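Local atomic coordinates of (2Z,6E)-hedycaryol synthase (Kitasatospora setae, PDB entry 4MC3), a protein that catalyses the magnesium-dependent 1,11-cyclization of (2E,6E)-farnesyl diphosphate, with water, to (2Z,6E)-hedycaryol and diphosphate. Residues A63-D66 against T67-G71; D140-I143 against G144-A148; G247-L250 against Q251-V254; L275-E278 against L279-A283; A300-L303 against S304-V308. All blocks are in the same frame, centred on the assembly; numbering follows the deposited sequence.

How the interactions relate
Followed from the N terminus, the five interactions come strictly in series; none nests within or crosses another, and each joins adjoining segments with no intervening loop to close. Interaction 1 caps the start of helix 65-84. Interaction 2 spans a turn of helix 136-160, close to Phe-149 of the ligand pocket. Interaction 3 starts helix 250-282 after the turn from helix 238-246, and interaction 4 lies at the far end of that same long helix, their centres about 42 Å apart. Interaction 5, on the following helix 286-309, reaches the bound nerolidol. No two interactions touch; the nearest atoms of interactions 1 and 2 are about 8 Å apart.

Interaction 1. Residues A63-D66 against T67-G71; sequences ADLD and TLTIG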
loop_
_atom_site.group_PDB
_atom_site.type_symbol
_atom_site.label_atom_id
_atom_site.label_comp_id
_atom_site.label_asym_id
_atom_site.label_seq_id
_atom_site.Cartn_x
_atom_site.Cartn_y
_atom_site.Cartn_z
ATOM N N ALA A 63 7.439 -11.610 7.653
ATOM C CA ALA A 63 6.350 -12.549 7.738
ATOM C C ALA A 63 6.781 -14.005 7.664
ATOM O O ALA A 63 7.752 -14.345 6.986
ATOM C CB ALA A 63 5.418 -12.272 6.583
ATOM N N ASP A 64 6.018 -14.865 8.305
ATOM C CA ASP A 64 6.088 -16.288 8.064
ATOM C C ASP A 64 5.574 -16.625 6.649
ATOM O O ASP A 64 4.962 -15.795 5.972
ATOM C CB ASP A 64 5.222 -16.960 9.133
ATOM C CG ASP A 64 3.774 -16.526 9.039
ATOM O OD1 ASP A 64 3.417 -15.418 9.499
ATOM O OD2 ASP A 64 2.991 -17.309 8.488
ATOM N N LEU A 65 5.830 -17.834 6.175
ATOM C CA LEU A 65 5.456 -18.263 4.857
ATOM C C LEU A 65 3.947 -18.110 4.587
ATOM O O LEU A 65 3.570 -17.635 3.502
ATOM C CB LEU A 65 5.829 -19.732 4.667
ATOM C CG LEU A 65 5.404 -20.356 3.357
ATOM C CD1 LEU A 65 5.941 -19.695 2.106
ATOM C CD2 LEU A 65 5.803 -21.849 3.387
ATOM N N ASP A 66 3.106 -18.518 5.551
ATOM C CA ASP A 66 1.598 -18.493 5.417
ATOM C C ASP A 66 1.138 -17.047 5.204
ATOM O O ASP A 66 0.425 -16.752 4.238
ATOM C CB ASP A 66 0.841 -19.136 6.580
ATOM C CG ASP A 66 1.034 -20.659 6.645
ATOM O OD1 ASP A 66 1.388 -21.300 5.616
ATOM O OD2 ASP A 66 0.792 -21.213 7.733
ATOM N N THR A 67 1.648 -16.130 6.023
ATOM C CA THR A 67 1.282 -14.703 5.874
ATOM C C THR A 67 1.804 -14.153 4.570
ATOM O O THR A 67 1.092 -13.417 3.854
ATOM C CB THR A 67 1.785 -13.861 7.070
ATOM O OG1 THR A 67 1.178 -14.372 8.267
ATOM C CG2 THR A 67 1.431 -12.404 6.932
ATOM N N LEU A 68 3.070 -14.408 4.244
ATOM C CA LEU A 68 3.568 -13.925 2.973
ATOM C C LEU A 68 2.707 -14.403 1.789
ATOM O O LEU A 68 2.449 -13.643 0.844
ATOM C CB LEU A 68 5.037 -14.303 2.777
ATOM C CG LEU A 68 5.674 -13.824 1.477
ATOM C CD1 LEU A 68 5.641 -12.329 1.305
ATOM C CD2 LEU A 68 7.111 -14.343 1.347
ATOM N N THR A 69 2.326 -15.683 1.827
ATOM C CA THR A 69 1.579 -16.259 0.737
ATOM C C THR A 69 0.180 -15.556 0.585
ATOM O O THR A 69 -0.158 -15.184 -0.540
ATOM C CB THR A 69 1.378 -17.751 0.984
ATOM O OG1 THR A 69 2.672 -18.411 0.982
ATOM C CG2 THR A 69 0.516 -18.326 -0.075
ATOM N N ILE A 70 -0.523 -15.322 1.679
ATOM C CA ILE A 70 -1.776 -14.610 1.591
ATOM C C ILE A 70 -1.540 -13.197 1.039
ATOM O O ILE A 70 -2.282 -12.710 0.202
ATOM C CB ILE A 70 -2.588 -14.688 2.896
ATOM C CG1 ILE A 70 -2.102 -13.834 3.932
ATOM C CG2 ILE A 70 -2.709 -16.062 3.444
ATOM C CD1 ILE A 70 -2.736 -14.089 5.272
ATOM N N GLY A 71 -0.512 -12.529 1.524
ATOM C CA GLY A 71 -0.201 -11.174 1.004
ATOM C C GLY A 71 0.065 -11.164 -0.501
ATOM O O GLY A 71 -0.392 -10.287 -1.245
#
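Asp-64 grips Thr-67 with both carboxylate oxygens, a clear example of an aspartate N-cap at the start of helix 65-84. Among the hydrogen bonds that involve side chains, Thr-67 OG1 donates to Asp-64 OD1 on its syn side at 2.8 Å. Thr-67 N, the backbone donor of the capping bond, meets Asp-64 OD2 at 3.0 Å, coming from above the carboxylate plane. The reach to Thr-67 depends on chi1 of Asp-64, 61°, which sets CG between the backbone N and the carbonyl carbon. One turn on, Thr-69 OG1 lies 2.8 Å from Leu-65 O, while Thr-69 N reaches that oxygen from the opposite face of the carbonyl plane.

Backbone bonds carry the helix forward: Leu-68 N to Asp-64 O is nearly straight at 174°, and Ile-70 N follows to Asp-66 O.

The apolar contact is Ala-63 CB to Leu-68 CB, 4.3 Å, at the two positions of a hydrophobic staple; the methyl Leu-65 CD1 lies against the hydroxyl Thr-69 OG1 at 3.7 Å. Helix 21-35 meets Leu-68 and Thr-69 through Ala-24.

The positive end of the helix dipole, together with nearby Arg-191, probably favours the ionised form of the Asp-64 carboxylate.

Interaction 2. Residues D140-I143 against G144-A148; sequences DAFI and GHFEA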
loop_
_atom_site.group_PDB
_atom_site.type_symbol
_atom_site.label_atom_id
_atom_site.label_comp_id
_atom_site.label_asym_id
_atom_site.label_seq_id
_atom_site.Cartn_x
_atom_site.Cartn_y
_atom_site.Cartn_z
ATOM N N ASP A 140 -12.658 -4.603 9.720
ATOM C CA ASP A 140 -13.244 -3.314 9.373
ATOM C C ASP A 140 -12.137 -2.326 8.891
ATOM O O ASP A 140 -12.354 -1.524 7.971
ATOM C CB ASP A 140 -13.956 -2.715 10.573
ATOM C CG ASP A 140 -15.272 -3.377 10.867
ATOM O OD1 ASP A 140 -15.805 -4.133 10.036
ATOM O OD2 ASP A 140 -15.815 -3.075 11.949
ATOM N N ALA A 141 -10.957 -2.365 9.528
ATOM C CA ALA A 141 -9.836 -1.477 9.160
ATOM C C ALA A 141 -9.358 -1.832 7.765
ATOM O O ALA A 141 -9.198 -0.961 6.912
ATOM C CB ALA A 141 -8.715 -1.604 10.147
ATOM N N PHE A 142 -9.191 -3.127 7.503
ATOM C CA PHE A 142 -8.729 -3.599 6.187
ATOM C C PHE A 142 -9.745 -3.210 5.104
ATOM O O PHE A 142 -9.336 -2.647 4.072
ATOM C CB PHE A 142 -8.521 -5.137 6.167
ATOM C CG PHE A 142 -8.099 -5.637 4.833
ATOM C CD1 PHE A 142 -6.748 -5.707 4.505
ATOM C CD2 PHE A 142 -9.020 -5.994 3.866
ATOM C CE1 PHE A 142 -6.336 -6.124 3.275
ATOM C CE2 PHE A 142 -8.614 -6.378 2.570
ATOM C CZ PHE A 142 -7.256 -6.498 2.291
ATOM N N ILE A 143 -11.034 -3.474 5.313
ATOM C CA ILE A 143 -12.017 -3.107 4.329
ATOM C C ILE A 143 -12.014 -1.622 4.057
ATOM O O ILE A 143 -12.095 -1.179 2.923
ATOM C CB ILE A 143 -13.448 -3.591 4.784
ATOM C CG1 ILE A 143 -13.486 -5.092 4.705
ATOM C CG2 ILE A 143 -14.555 -2.964 3.932
ATOM C CD1 ILE A 143 -14.806 -5.658 5.231
ATOM N N GLY A 144 -11.927 -0.826 5.087
ATOM C CA GLY A 144 -11.933 0.604 4.839
ATOM C C GLY A 144 -10.736 1.055 4.019
ATOM O O GLY A 144 -10.866 1.839 3.080
ATOM N N HIS A 145 -9.573 0.514 4.349
ATOM C CA HIS A 145 -8.366 0.853 3.578
ATOM C C HIS A 145 -8.419 0.328 2.132
ATOM O O HIS A 145 -7.932 1.007 1.207
ATOM C CB HIS A 145 -7.175 0.313 4.317
ATOM C CG HIS A 145 -6.845 1.031 5.584
ATOM N ND1 HIS A 145 -6.168 0.407 6.613
ATOM C CD2 HIS A 145 -6.983 2.330 5.955
ATOM C CE1 HIS A 145 -5.973 1.264 7.591
ATOM N NE2 HIS A 145 -6.464 2.436 7.219
ATOM N N PHE A 146 -8.909 -0.904 1.933
ATOM C CA PHE A 146 -9.020 -1.497 0.614
ATOM C C PHE A 146 -10.045 -0.767 -0.245
ATOM O O PHE A 146 -9.831 -0.514 -1.446
ATOM C CB PHE A 146 -9.215 -2.990 0.714
ATOM C CG PHE A 146 -8.963 -3.696 -0.605
ATOM C CD1 PHE A 146 -7.652 -3.937 -0.976
ATOM C CD2 PHE A 146 -9.991 -4.090 -1.492
ATOM C CE1 PHE A 146 -7.380 -4.542 -2.189
ATOM C CE2 PHE A 146 -9.676 -4.673 -2.706
ATOM C CZ PHE A 146 -8.387 -4.923 -3.024
ATOM N N GLU A 147 -11.190 -0.450 0.359
ATOM C CA GLU A 147 -12.216 0.319 -0.334
ATOM C C GLU A 147 -11.715 1.699 -0.693
ATOM O O GLU A 147 -12.011 2.161 -1.794
ATOM C CB GLU A 147 -13.538 0.432 0.459
ATOM C CG GLU A 147 -14.287 -0.888 0.510
ATOM C CD GLU A 147 -15.641 -0.824 1.157
ATOM O OE1 GLU A 147 -15.845 -0.063 2.081
ATOM O OE2 GLU A 147 -16.489 -1.574 0.708
ATOM N N ALA A 148 -10.967 2.342 0.197
ATOM C CA ALA A 148 -10.377 3.673 -0.087
ATOM C C ALA A 148 -9.449 3.539 -1.337
ATOM O O ALA A 148 -9.464 4.364 -2.220
ATOM C CB ALA A 148 -9.627 4.247 1.083
#
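Phe-142 and Phe-146 project side by side from successive turns of helix 136-160, part of the all-helical class I terpene cyclase fold, and illustrate how an i to i+4 spacing sets two rings along one flank. In both residues CG lies trans to the backbone N, with chi1 178° for Phe-142 and -164° for Phe-146, which sets the rings side by side; a similar, roughly perpendicular chi2 turns their planes alike. The rings are nearly parallel, their planes 8° apart, but slid so far that they barely overlap, with centroids 5.8 Å apart. Phe-142 CE2 touches Phe-146 CB at 3.9 Å. Trp-74 meets both rings edge-to-face and Trp-183 does the same to Phe-146, which also neighbours Phe-149, the residue important for cation stabilization at C-11.

On another flank, Ile-143 and Glu-147 run alongside each other in the same direction. The extended glutamate brings its CD to 3.7 Å from Ile-143 CG2, and its polar end continues to His-109, which bonds OE2; an ion pair from OE1 to Arg-105 is long and weak. With an alanine here, His-109 NE2 would probably lose its acceptor and the methyl CG2 of Ile-143 the chain that covers it.

His-145 leans back over the preceding turn, so that Ala-141 O sits over one face of the imidazole. The bond at ND1 goes to Asp-186 OD2. Ala-141 O instead accepts from the backbone His-145 N at 3.0 Å, while ND1, though only 3.3 Å from this same Ala-141 O, meets it at a poor angle.

Interaction 3. Residues G247-L250 against Q251-V254; sequences GCSL and QEAV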
loop_
_atom_site.group_PDB
_atom_site.type_symbol
_atom_site.label_atom_id
_atom_site.label_comp_id
_atom_site.label_asym_id
_atom_site.label_seq_id
_atom_site.Cartn_x
_atom_site.Cartn_y
_atom_site.Cartn_z
ATOM N N GLY A 247 4.471 26.615 -13.135
ATOM C CA GLY A 247 5.214 26.878 -14.398
ATOM C C GLY A 247 6.733 26.745 -14.267
ATOM O O GLY A 247 7.478 27.388 -14.991
ATOM N N CYS A 248 7.207 25.864 -13.380
ATOM C CA CYS A 248 8.642 25.731 -13.141
ATOM C C CYS A 248 9.163 24.622 -14.048
ATOM O O CYS A 248 8.380 24.012 -14.785
ATOM C CB CYS A 248 8.925 25.424 -11.657
ATOM S SG CYS A 248 8.308 23.822 -11.061
ATOM N N SER A 249 10.470 24.393 -14.024
ATOM C CA SER A 249 11.083 23.322 -14.820
ATOM C C SER A 249 10.847 21.977 -14.179
ATOM O O SER A 249 10.480 21.909 -12.996
ATOM C CB SER A 249 12.586 23.530 -14.972
ATOM O OG SER A 249 13.307 23.153 -13.810
ATOM N N LEU A 250 11.062 20.911 -14.956
ATOM C CA LEU A 250 10.845 19.540 -14.468
ATOM C C LEU A 250 11.778 19.204 -13.308
ATOM O O LEU A 250 11.360 18.612 -12.300
ATOM C CB LEU A 250 11.039 18.528 -15.603
ATOM C CG LEU A 250 10.732 17.058 -15.312
ATOM C CD1 LEU A 250 9.391 16.874 -14.613
ATOM C CD2 LEU A 250 10.756 16.242 -16.597
ATOM N N GLN A 251 13.049 19.580 -13.454
ATOM C CA GLN A 251 14.015 19.440 -12.381
ATOM C C GLN A 251 13.641 20.216 -11.123
ATOM O O GLN A 251 13.831 19.723 -10.009
ATOM C CB GLN A 251 15.398 19.905 -12.830
ATOM C CG GLN A 251 16.477 19.599 -11.807
ATOM C CD GLN A 251 16.789 18.123 -11.752
ATOM O OE1 GLN A 251 17.237 17.548 -12.740
ATOM N NE2 GLN A 251 16.527 17.486 -10.606
ATOM N N GLU A 252 13.139 21.432 -11.298
ATOM C CA GLU A 252 12.714 22.238 -10.181
ATOM C C GLU A 252 11.529 21.569 -9.463
ATOM O O GLU A 252 11.465 21.582 -8.257
ATOM C CB GLU A 252 12.340 23.642 -10.620
ATOM C CG GLU A 252 13.575 24.492 -10.945
ATOM C CD GLU A 252 13.253 25.799 -11.660
ATOM O OE1 GLU A 252 12.304 25.841 -12.491
ATOM O OE2 GLU A 252 13.974 26.789 -11.391
ATOM N N ALA A 253 10.591 21.010 -10.210
ATOM C CA ALA A 253 9.455 20.320 -9.578
ATOM C C ALA A 253 9.910 19.052 -8.843
ATOM O O ALA A 253 9.411 18.745 -7.749
ATOM C CB ALA A 253 8.400 19.998 -10.583
ATOM N N VAL A 254 10.824 18.304 -9.460
ATOM C CA VAL A 254 11.432 17.130 -8.844
ATOM C C VAL A 254 12.119 17.499 -7.543
ATOM O O VAL A 254 11.999 16.774 -6.526
ATOM C CB VAL A 254 12.423 16.411 -9.792
ATOM C CG1 VAL A 254 13.300 15.405 -9.039
ATOM C CG2 VAL A 254 11.656 15.699 -10.890
#
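The flat carboxylate of Glu-252 turns back on Ser-249, taking the backbone N of that residue on the anti lone pair of OE1, the one directed away from OE2. The bond between Ser-249 N and Glu-252 OE1 is short and straight, 2.8 Å with 171° at the hydrogen. The flat amide of Gln-251 leads away from Ser-249: its OE1 accepts from Glu-5 N and its NE2 donates to Asp-255 OD1.

Ser-249 returns the grip. Its chi1 of 78° tucks OG between the backbone N and the carbonyl carbon, where it accepts from Glu-252 N at 3.0 Å. A further bond from Ser-249 OG to Glu-252 OE1, at 3.2 Å, is weak and unsettled. These reciprocal bonds make a capping box, closing the N-terminal end of helix 250-282 just after the positive-phi turn at Gly-247. An alanine in place of Ser-249 would probably leave Glu-252 N without its capping acceptor and fray the first turn.

Cys-248 SG rests 3.9 Å from Ala-253 CB, the pair occupying the positions of a hydrophobic staple. Past the cap, Val-254 N donates to Leu-250 O at 2.9 Å, and Val-254 CG2 lies 3.2 Å from that same oxygen of Leu-250; Phe-4 and Val-239 pack on both side chains.

Interaction 4. Residues L275-E278 against L279-A283; sequences LLEE and LDRQA
Leu-279 sets its CG 4.2 Å from Leu-275 CD1, one turn back along helix 250-282, and this pair faces inward, against helix 286-309 at Leu-279 and helix 204-225 at Leu-275. Asp-280, next in line, uses a water as its bridge: the water donates to Asp-280 OD1 and to Leu-276 O, at 3.0 Å from each. The same OD1 forms a salt bridge with Arg-289.

Arg-281 then lies over the preceding turn with its chain extended from CG to NE. Its NH2 donates to Glu-278 OE1 at 3.2 Å, in the plane of the guanidinium, and a second water meets that edge too. The other terminal nitrogen, NH1, makes a long salt bridge of 3.6 Å with Glu-277 OE1, whose carboxylate stands almost upright to the guanidinium, at 83°.

Gln-282 takes the remaining oxygen of Glu-278, its NE2 donating to OE2 at 3.0 Å on the anti side, while its OE1 bonds Ser-199 OG. A bend at chi2 of Glu-278, 65°, swings the carboxylate between Arg-281 and Gln-282. Ala-283 is the first residue to leave helical angles, with positive phi. Glu-277, Glu-278 and Arg-281 thus form a surface salt-bridge network on the last turns of the helix.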
loop_
_atom_site.group_PDB
_atom_site.type_symbol
_atom_site.label_atom_id
_atom_site.label_comp_id
_atom_site.label_asym_id
_atom_site.label_seq_id
_atom_site.Cartn_x
_atom_site.Cartn_y
_atom_site.Cartn_z
ATOM N N LEU A 275 5.145 7.176 19.078
ATOM C CA LEU A 275 4.426 5.951 19.311
ATOM C C LEU A 275 4.875 5.258 20.593
ATOM O O LEU A 275 4.059 4.771 21.365
ATOM C CB LEU A 275 4.612 5.019 18.116
ATOM C CG LEU A 275 4.028 3.631 18.213
ATOM C CD1 LEU A 275 2.513 3.611 18.412
ATOM C CD2 LEU A 275 4.403 2.808 16.972
ATOM N N LEU A 276 6.172 5.225 20.805
ATOM C CA LEU A 276 6.708 4.672 22.035
ATOM C C LEU A 276 6.101 5.312 23.275
ATOM O O LEU A 276 5.736 4.610 24.225
ATOM C CB LEU A 276 8.232 4.769 22.039
ATOM C CG LEU A 276 8.929 3.875 21.016
ATOM C CD1 LEU A 276 10.434 4.100 20.940
ATOM C CD2 LEU A 276 8.635 2.405 21.304
ATOM N N GLU A 277 5.965 6.636 23.261
ATOM C CA GLU A 277 5.350 7.378 24.381
ATOM C C GLU A 277 3.879 7.016 24.564
ATOM O O GLU A 277 3.386 6.842 25.692
ATOM C CB GLU A 277 5.491 8.896 24.150
ATOM C CG GLU A 277 6.928 9.387 24.038
ATOM C CD GLU A 277 7.047 10.854 23.620
ATOM O OE1 GLU A 277 6.015 11.590 23.572
ATOM O OE2 GLU A 277 8.198 11.267 23.344
ATOM N N GLU A 278 3.174 6.841 23.451
ATOM C CA GLU A 278 1.757 6.537 23.508
ATOM C C GLU A 278 1.546 5.109 24.037
ATOM O O GLU A 278 0.560 4.853 24.720
ATOM C CB GLU A 278 1.109 6.689 22.110
ATOM C CG GLU A 278 -0.343 6.199 21.977
ATOM C CD GLU A 278 -1.332 7.025 22.822
ATOM O OE1 GLU A 278 -0.924 8.086 23.327
ATOM O OE2 GLU A 278 -2.524 6.647 22.968
ATOM N N LEU A 279 2.432 4.173 23.684
ATOM C CA LEU A 279 2.287 2.792 24.205
ATOM C C LEU A 279 2.347 2.795 25.752
ATOM O O LEU A 279 1.583 2.091 26.410
ATOM C CB LEU A 279 3.346 1.876 23.590
ATOM C CG LEU A 279 3.185 1.647 22.063
ATOM C CD1 LEU A 279 4.367 0.867 21.527
ATOM C CD2 LEU A 279 1.895 0.907 21.744
ATOM N N ASP A 280 3.246 3.611 26.325
ATOM C CA ASP A 280 3.347 3.828 27.804
ATOM C C ASP A 280 2.070 4.430 28.431
ATOM O O ASP A 280 1.632 3.984 29.486
ATOM C CB ASP A 280 4.574 4.698 28.046
ATOM C CG ASP A 280 5.880 3.957 27.754
ATOM O OD1 ASP A 280 5.849 2.725 27.563
ATOM O OD2 ASP A 280 6.949 4.599 27.728
ATOM N N ARG A 281 1.481 5.438 27.806
ATOM C CA ARG A 281 0.215 6.022 28.246
ATOM C C ARG A 281 -0.955 5.044 28.289
ATOM O O ARG A 281 -1.883 5.223 29.093
ATOM C CB ARG A 281 -0.156 7.212 27.349
ATOM C CG ARG A 281 0.747 8.417 27.541
ATOM C CD ARG A 281 0.196 9.631 26.816
ATOM N NE ARG A 281 1.259 10.584 26.506
ATOM C CZ ARG A 281 1.819 10.756 25.309
ATOM N NH1 ARG A 281 2.785 11.660 25.167
ATOM N NH2 ARG A 281 1.426 10.048 24.245
ATOM N N GLN A 282 -0.914 4.010 27.445
ATOM C CA GLN A 282 -2.017 3.052 27.377
ATOM C C GLN A 282 -1.873 1.909 28.387
ATOM O O GLN A 282 -2.855 1.238 28.690
ATOM C CB GLN A 282 -2.196 2.499 25.957
ATOM C CG GLN A 282 -2.760 3.550 25.009
ATOM C CD GLN A 282 -3.344 2.990 23.726
ATOM O OE1 GLN A 282 -3.881 1.876 23.681
ATOM N NE2 GLN A 282 -3.265 3.791 22.663
ATOM N N ALA A 283 -0.671 1.703 28.904
ATOM C CA ALA A 283 -0.409 0.626 29.855
ATOM C C ALA A 283 -0.800 -0.741 29.304
ATOM O O ALA A 283 -1.503 -1.506 29.919
ATOM C CB ALA A 283 -1.098 0.884 31.186
HETATM O O HOH W 1 7.324 2.137 25.039
HETATM O O HOH W 2 3.229 10.357 21.904
#

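Interaction 5. Residues A300-L303 against S304-V308; sequences AANL and SGQLV
Asn-302, Leu-303 and Ser-304 sit where helix 286-309 departs from regular bonding; Asn-302 and Leu-303 meet the turn that follows, while Ser-304 reaches back to the turn before it. Asn-302 runs side by side with Gln-306, the two amides pointing the same way with planes only 13° apart; which end of the Asn-302 amide holds its nitrogen is doubtful. The firmer link is between main chains, Gln-306 N donating to Asn-302 O at 2.8 Å. With chi1 at -57°, Gln-306 CG stands beside its own backbone N and 3.2 Å from Asn-302 O; a bend at chi2 then turns the amide. Ile-217 and Val-59 touch both side chains.

Leu-303 offers its carbonyl to Leu-307. Leu-307 N reaches Leu-303 O at 3.3 Å from above the carbonyl plane, and Leu-307 CB is equally near that oxygen. The side chain of Leu-303 meets His-216 and Val-11.

Ser-304 shows the irregularity most plainly. Its N stays 3.9 Å from Ala-300 O, too far for the usual bond, and makes a weak one to Ala-301 O at 3.1 Å. Ala-301 O also accepts, much more squarely at 165°, from Gly-305 N lying in its carbonyl plane. Ser-304 OG lies beside the backbone N, where the buried hydroxyl is satisfied by Phe-13 O.

This turn leads directly into the active-site pocket of the class I terpene cyclase fold, where Gln-306 touches the bound nerolidol together with Trp-309 and His-310 from the same end of the chain.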
loop_
_atom_site.group_PDB
_atom_site.type_symbol
_atom_site.label_atom_id
_atom_site.label_comp_id
_atom_site.label_asym_id
_atom_site.label_seq_id
_atom_site.Cartn_x
_atom_site.Cartn_y
_atom_site.Cartn_z
ATOM N N ALA A 300 8.635 1.318 8.704
ATOM C CA ALA A 300 9.905 1.966 8.390
ATOM C C ALA A 300 10.779 1.203 7.353
ATOM O O ALA A 300 11.298 1.809 6.425
ATOM C CB ALA A 300 10.679 2.207 9.655
ATOM N N ALA A 301 10.907 -0.115 7.520
ATOM C CA ALA A 301 11.623 -0.962 6.572
ATOM C C ALA A 301 11.122 -0.736 5.197
ATOM O O ALA A 301 11.890 -0.743 4.270
ATOM C CB ALA A 301 11.477 -2.444 6.943
ATOM N N ASN A 302 9.798 -0.594 5.034
ATOM C CA ASN A 302 9.236 -0.436 3.691
ATOM C C ASN A 302 9.725 0.829 2.971
ATOM O O ASN A 302 9.749 0.845 1.731
ATOM C CB ASN A 302 7.698 -0.430 3.765
ATOM C CG ASN A 302 7.120 -1.790 3.623
ATOM O OD1 ASN A 302 7.030 -2.584 4.614
ATOM N ND2 ASN A 302 6.764 -2.111 2.419
ATOM N N LEU A 303 10.085 1.866 3.718
ATOM C CA LEU A 303 10.668 3.044 3.008
ATOM C C LEU A 303 11.971 2.670 2.246
ATOM O O LEU A 303 12.171 3.060 1.102
ATOM C CB LEU A 303 10.906 4.190 3.959
ATOM C CG LEU A 303 9.684 5.066 4.306
ATOM C CD1 LEU A 303 8.574 4.367 5.078
ATOM C CD2 LEU A 303 10.154 6.317 5.052
ATOM N N SER A 304 12.801 1.819 2.844
ATOM C CA SER A 304 14.008 1.305 2.167
ATOM C C SER A 304 13.668 0.289 1.117
ATOM O O SER A 304 14.152 0.381 -0.004
ATOM C CB SER A 304 14.963 0.675 3.182
ATOM O OG SER A 304 15.542 1.704 3.958
ATOM N N GLY A 305 12.768 -0.673 1.433
ATOM C CA GLY A 305 12.475 -1.719 0.458
ATOM C C GLY A 305 11.835 -1.177 -0.776
ATOM O O GLY A 305 12.137 -1.628 -1.886
ATOM N N GLN A 306 10.897 -0.235 -0.605
ATOM C CA GLN A 306 10.183 0.225 -1.784
ATOM C C GLN A 306 11.043 1.192 -2.610
ATOM O O GLN A 306 10.879 1.296 -3.825
ATOM C CB GLN A 306 8.811 0.834 -1.442
ATOM C CG GLN A 306 7.884 -0.099 -0.680
ATOM C CD GLN A 306 7.619 -1.438 -1.386
ATOM O OE1 GLN A 306 7.514 -1.477 -2.564
ATOM N NE2 GLN A 306 7.438 -2.508 -0.621
ATOM N N LEU A 307 11.974 1.889 -1.954
ATOM C CA LEU A 307 12.941 2.713 -2.670
ATOM C C LEU A 307 13.824 1.842 -3.554
ATOM O O LEU A 307 14.052 2.139 -4.733
ATOM C CB LEU A 307 13.793 3.531 -1.695
ATOM C CG LEU A 307 14.981 4.304 -2.266
ATOM C CD1 LEU A 307 14.470 5.353 -3.249
ATOM C CD2 LEU A 307 15.767 4.915 -1.115
ATOM N N VAL A 308 14.291 0.746 -2.996
ATOM C CA VAL A 308 15.144 -0.178 -3.722
ATOM C C VAL A 308 14.379 -0.892 -4.843
ATOM O O VAL A 308 14.922 -1.111 -5.952
ATOM C CB VAL A 308 15.785 -1.156 -2.710
ATOM C CG1 VAL A 308 16.456 -2.302 -3.411
ATOM C CG2 VAL A 308 16.754 -0.387 -1.812
#